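Local coordinates for protein thermophilic dibenzothiophene desulfurization enzyme C (Paenibacillus sp. A11-2, PDB 5XDC) that probably catalyses the FMNH2-dependent oxidation of dibenzothiophene by molecular oxygen, first to the 5-oxide and then to the 5,5-dioxide, as a tetrameric flavin monooxygenase, at residues Y294-L306 with L351-M363. Residues are numbered along the deposited sequence; the frame is centred on the assembly and turned at random.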
loop_
_atom_site.group_PDB
_atom_site.type_symbol
_atom_site.label_atom_id
_atom_site.label_comp_id
_atom_site.label_asym_id
_atom_site.label_seq_id
_atom_site.Cartn_x
_atom_site.Cartn_y
_atom_site.Cartn_z
ATOM N N TYR B 294 16.488 -7.048 1.691
ATOM C CA TYR B 294 15.376 -6.433 0.980
ATOM C C TYR B 294 14.866 -7.349 -0.131
ATOM O O TYR B 294 13.654 -7.405 -0.367
ATOM C CB TYR B 294 15.824 -5.059 0.471
ATOM C CG TYR B 294 16.388 -4.194 1.602
ATOM C CD1 TYR B 294 15.649 -3.967 2.757
ATOM C CD2 TYR B 294 17.668 -3.665 1.534
ATOM C CE1 TYR B 294 16.150 -3.211 3.808
ATOM C CE2 TYR B 294 18.189 -2.904 2.580
ATOM C CZ TYR B 294 17.420 -2.675 3.712
ATOM O OH TYR B 294 17.916 -1.922 4.754
ATOM N N VAL B 295 15.760 -8.119 -0.763
ATOM C CA VAL B 295 15.336 -9.182 -1.674
ATOM C C VAL B 295 14.494 -10.204 -0.927
ATOM O O VAL B 295 13.418 -10.609 -1.384
ATOM C CB VAL B 295 16.557 -9.852 -2.331
ATOM C CG1 VAL B 295 16.148 -11.088 -3.142
ATOM C CG2 VAL B 295 17.304 -8.861 -3.207
ATOM N N LEU B 296 14.984 -10.650 0.231
ATOM C CA LEU B 296 14.254 -11.633 1.017
ATOM C C LEU B 296 12.889 -11.109 1.439
ATOM O O LEU B 296 11.908 -11.865 1.463
ATOM C CB LEU B 296 15.080 -12.039 2.237
ATOM C CG LEU B 296 16.252 -12.961 1.900
ATOM C CD1 LEU B 296 17.159 -13.156 3.097
ATOM C CD2 LEU B 296 15.746 -14.304 1.411
ATOM N N ALA B 297 12.804 -9.820 1.775
ATOM C CA ALA B 297 11.537 -9.244 2.206
ATOM C C ALA B 297 10.510 -9.241 1.081
ATOM O O ALA B 297 9.316 -9.467 1.315
ATOM C CB ALA B 297 11.767 -7.829 2.734
ATOM N N ILE B 298 10.948 -8.993 -0.151
ATOM C CA ILE B 298 10.017 -9.017 -1.274
ATOM C C ILE B 298 9.475 -10.420 -1.469
ATOM O O ILE B 298 8.256 -10.622 -1.572
ATOM C CB ILE B 298 10.693 -8.485 -2.550
ATOM C CG1 ILE B 298 10.892 -6.980 -2.440
ATOM C CG2 ILE B 298 9.854 -8.831 -3.798
ATOM C CD1 ILE B 298 11.797 -6.408 -3.507
ATOM N N TYR B 299 10.361 -11.421 -1.509
ATOM C CA TYR B 299 9.889 -12.794 -1.656
ATOM C C TYR B 299 8.990 -13.198 -0.495
ATOM O O TYR B 299 7.970 -13.863 -0.696
ATOM C CB TYR B 299 11.062 -13.763 -1.793
ATOM C CG TYR B 299 11.630 -13.741 -3.199
ATOM C CD1 TYR B 299 10.945 -14.341 -4.251
ATOM C CD2 TYR B 299 12.841 -13.126 -3.479
ATOM C CE1 TYR B 299 11.439 -14.312 -5.534
ATOM C CE2 TYR B 299 13.333 -13.093 -4.764
ATOM C CZ TYR B 299 12.628 -13.697 -5.780
ATOM O OH TYR B 299 13.107 -13.674 -7.069
ATOM N N GLY B 300 9.339 -12.783 0.721
ATOM C CA GLY B 300 8.553 -13.181 1.876
ATOM C C GLY B 300 7.170 -12.563 1.874
ATOM O O GLY B 300 6.176 -13.245 2.140
ATOM N N GLU B 301 7.085 -11.265 1.577
ATOM C CA GLU B 301 5.787 -10.595 1.562
ATOM C C GLU B 301 4.847 -11.263 0.570
ATOM O O GLU B 301 3.694 -11.572 0.896
ATOM C CB GLU B 301 5.957 -9.117 1.211
ATOM N N PHE B 302 5.324 -11.490 -0.651
ATOM C CA PHE B 302 4.455 -12.031 -1.684
ATOM C C PHE B 302 4.189 -13.520 -1.494
ATOM O O PHE B 302 3.056 -13.969 -1.709
ATOM C CB PHE B 302 5.041 -11.747 -3.060
ATOM C CG PHE B 302 4.956 -10.306 -3.448
ATOM C CD1 PHE B 302 3.754 -9.645 -3.389
ATOM C CD2 PHE B 302 6.083 -9.606 -3.855
ATOM C CE1 PHE B 302 3.659 -8.321 -3.741
ATOM C CE2 PHE B 302 5.986 -8.280 -4.210
ATOM C CZ PHE B 302 4.783 -7.636 -4.139
ATOM N N ALA B 303 5.189 -14.301 -1.075
ATOM C CA ALA B 303 4.942 -15.716 -0.804
ATOM C C ALA B 303 3.929 -15.896 0.325
ATOM O O ALA B 303 3.068 -16.781 0.261
ATOM C CB ALA B 303 6.254 -16.421 -0.474
ATOM N N ALA B 304 4.010 -15.065 1.365
ATOM C CA ALA B 304 3.056 -15.166 2.468
ATOM C C ALA B 304 1.639 -14.873 1.998
ATOM O O ALA B 304 0.699 -15.619 2.303
ATOM C CB ALA B 304 3.448 -14.198 3.581
ATOM N N GLN B 305 1.456 -13.752 1.294
ATOM C CA GLN B 305 0.138 -13.437 0.762
ATOM C C GLN B 305 -0.367 -14.543 -0.155
ATOM O O GLN B 305 -1.551 -14.893 -0.111
ATOM C CB GLN B 305 0.170 -12.104 0.025
ATOM C CG GLN B 305 0.421 -10.928 0.926
ATOM C CD GLN B 305 0.489 -9.634 0.145
ATOM O OE1 GLN B 305 1.518 -8.977 0.115
ATOM N NE2 GLN B 305 -0.610 -9.276 -0.509
ATOM N N LEU B 306 0.512 -15.105 -0.995
ATOM C CA LEU B 306 0.096 -16.198 -1.880
ATOM C C LEU B 306 -0.393 -17.408 -1.092
ATOM O O LEU B 306 -1.428 -17.997 -1.431
ATOM C CB LEU B 306 1.239 -16.604 -2.801
ATOM C CG LEU B 306 0.914 -17.738 -3.775
ATOM C CD1 LEU B 306 -0.185 -17.359 -4.741
ATOM C CD2 LEU B 306 2.161 -18.118 -4.511
ATOM N N LEU B 351 -2.974 -9.089 -5.477
ATOM C CA LEU B 351 -1.720 -9.810 -5.301
ATOM C C LEU B 351 -0.990 -9.974 -6.629
ATOM O O LEU B 351 0.197 -9.648 -6.743
ATOM C CB LEU B 351 -1.980 -11.182 -4.660
ATOM C CG LEU B 351 -0.732 -12.057 -4.582
ATOM C CD1 LEU B 351 0.339 -11.364 -3.759
ATOM C CD2 LEU B 351 -1.081 -13.436 -4.015
ATOM N N VAL B 352 -1.678 -10.482 -7.651
ATOM C CA VAL B 352 -0.968 -10.811 -8.881
ATOM C C VAL B 352 -0.491 -9.544 -9.578
ATOM O O VAL B 352 0.596 -9.524 -10.159
ATOM C CB VAL B 352 -1.824 -11.698 -9.810
ATOM C CG1 VAL B 352 -2.984 -10.944 -10.441
ATOM C CG2 VAL B 352 -0.935 -12.305 -10.894
ATOM N N ILE B 353 -1.274 -8.462 -9.512
ATOM C CA ILE B 353 -0.880 -7.232 -10.197
ATOM C C ILE B 353 0.335 -6.601 -9.510
ATOM O O ILE B 353 1.253 -6.112 -10.181
ATOM C CB ILE B 353 -2.075 -6.259 -10.278
ATOM C CG1 ILE B 353 -3.176 -6.807 -11.206
ATOM C CG2 ILE B 353 -1.644 -4.866 -10.749
ATOM C CD1 ILE B 353 -2.741 -7.071 -12.645
ATOM N N GLU B 354 0.379 -6.629 -8.172
ATOM C CA GLU B 354 1.529 -6.087 -7.441
ATOM C C GLU B 354 2.767 -6.943 -7.659
ATOM O O GLU B 354 3.848 -6.433 -7.965
ATOM C CB GLU B 354 1.216 -6.004 -5.939
ATOM C CG GLU B 354 0.182 -4.983 -5.588
ATOM C CD GLU B 354 -0.092 -4.907 -4.088
ATOM O OE1 GLU B 354 0.526 -5.679 -3.322
ATOM O OE2 GLU B 354 -0.930 -4.070 -3.680
ATOM N N LEU B 355 2.618 -8.259 -7.514
ATOM C CA LEU B 355 3.742 -9.185 -7.522
ATOM C C LEU B 355 4.438 -9.232 -8.882
ATOM O O LEU B 355 5.675 -9.231 -8.961
ATOM C CB LEU B 355 3.195 -10.553 -7.116
ATOM C CG LEU B 355 3.969 -11.846 -7.131
ATOM C CD1 LEU B 355 3.177 -12.834 -6.241
ATOM C CD2 LEU B 355 4.118 -12.378 -8.546
ATOM N N THR B 356 3.668 -9.278 -9.962
ATOM C CA THR B 356 4.278 -9.454 -11.272
ATOM C C THR B 356 5.083 -8.235 -11.688
ATOM O O THR B 356 5.978 -8.360 -12.533
ATOM C CB THR B 356 3.218 -9.779 -12.331
ATOM O OG1 THR B 356 2.198 -8.777 -12.347
ATOM C CG2 THR B 356 2.598 -11.141 -12.057
ATOM N N SER B 357 4.802 -7.079 -11.090
ATOM C CA SER B 357 5.554 -5.858 -11.339
ATOM C C SER B 357 6.700 -5.698 -10.350
ATOM O O SER B 357 7.839 -5.435 -10.747
ATOM C CB SER B 357 4.622 -4.645 -11.260
ATOM O OG SER B 357 5.356 -3.451 -11.376
ATOM N N ARG B 358 6.427 -5.881 -9.057
ATOM C CA ARG B 358 7.418 -5.555 -8.040
ATOM C C ARG B 358 8.532 -6.585 -7.928
ATOM O O ARG B 358 9.599 -6.258 -7.403
ATOM C CB ARG B 358 6.731 -5.393 -6.683
ATOM C CG ARG B 358 5.907 -4.113 -6.592
ATOM C CD ARG B 358 5.118 -4.071 -5.297
ATOM N NE ARG B 358 4.103 -3.022 -5.314
ATOM C CZ ARG B 358 3.147 -2.890 -4.402
ATOM N NH1 ARG B 358 3.067 -3.745 -3.387
ATOM N NH2 ARG B 358 2.271 -1.896 -4.504
ATOM N N LEU B 359 8.325 -7.815 -8.403
ATOM C CA LEU B 359 9.391 -8.807 -8.315
ATOM C C LEU B 359 10.630 -8.385 -9.098
ATOM O O LEU B 359 11.728 -8.853 -8.789
ATOM C CB LEU B 359 8.898 -10.177 -8.791
ATOM C CG LEU B 359 8.107 -10.972 -7.747
ATOM C CD1 LEU B 359 7.459 -12.198 -8.370
ATOM C CD2 LEU B 359 9.006 -11.374 -6.604
ATOM N N TYR B 360 10.493 -7.496 -10.087
ATOM C CA TYR B 360 11.686 -6.987 -10.766
ATOM C C TYR B 360 12.641 -6.345 -9.766
ATOM O O TYR B 360 13.866 -6.423 -9.925
ATOM C CB TYR B 360 11.312 -5.971 -11.848
ATOM C CG TYR B 360 10.921 -6.584 -13.180
ATOM C CD1 TYR B 360 11.892 -6.911 -14.119
ATOM C CD2 TYR B 360 9.593 -6.818 -13.506
ATOM C CE1 TYR B 360 11.551 -7.468 -15.341
ATOM C CE2 TYR B 360 9.249 -7.378 -14.737
ATOM C CZ TYR B 360 10.230 -7.699 -15.637
ATOM O OH TYR B 360 9.902 -8.264 -16.849
ATOM N N GLU B 361 12.094 -5.699 -8.735
ATOM C CA GLU B 361 12.925 -5.025 -7.747
ATOM C C GLU B 361 13.821 -6.017 -7.017
ATOM O O GLU B 361 14.940 -5.673 -6.620
ATOM C CB GLU B 361 12.025 -4.269 -6.768
ATOM C CG GLU B 361 12.741 -3.318 -5.841
ATOM C CD GLU B 361 11.779 -2.470 -5.019
ATOM O OE1 GLU B 361 11.872 -2.516 -3.779
ATOM O OE2 GLU B 361 10.950 -1.730 -5.603
ATOM N N ALA B 362 13.360 -7.257 -6.859
ATOM C CA ALA B 362 14.163 -8.289 -6.230
ATOM C C ALA B 362 15.187 -8.885 -7.186
ATOM O O ALA B 362 16.253 -9.322 -6.748
ATOM C CB ALA B 362 13.263 -9.405 -5.694
ATOM N N MET B 363 14.888 -8.904 -8.485
ATOM C CA MET B 363 15.740 -9.561 -9.467
ATOM C C MET B 363 16.858 -8.662 -9.976
ATOM O O MET B 363 17.953 -9.161 -10.264
ATOM C CB MET B 363 14.897 -10.045 -10.653
ATOM C CG MET B 363 13.979 -11.204 -10.311
ATOM S SD MET B 363 13.142 -11.902 -11.747
ATOM C CE MET B 363 11.968 -10.604 -12.049
HETATM O O HOH W 1 1.698 -6.200 -0.853
#
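Leu351 forks against the facing helix: CD1 lies 3.8 Å from Phe302 CD1 and also touches Gln305 CB, while CD2 packs on the backbone of Leu306. A turn on, Glu354 sets CB near the Phe302 ring, and its OE1 takes a bond from a water that also donates to Gln305 OE1, a bridge between two partly exposed side chains. Leu355 places its CA over one face of the Phe302 ring, a CH-pi contact 3.9 Å from the centroid and 13° off the normal, and leans CD1 on Phe302 CB. These are neighbouring helices of the C-terminal helical domain of the acyl-CoA dehydrogenase fold, running antiparallel at 154°, and Phe302 is a knob in the hole formed by Leu351, Leu355, Arg358 and Leu359. The straight chain of Arg358 brings CD to the ring edge, 3.8 Å from Phe302 CZ. With an alanine at Phe302, the hole would probably stand unfilled and Leu355 CA would lose the ring face it packs on. In the conformers modelled here, Leu359 CD2 touches both Ile298 CG2 and Tyr299 CE1, and at the kink Glu361 crosses Ile298 at about a right angle, its OE2 salt-bridged to Arg350 NH1 of a neighbouring subunit. Ala362 CB then meets Tyr299 CE2 at 3.8 Å where the backbones draw closest, opposite Val295.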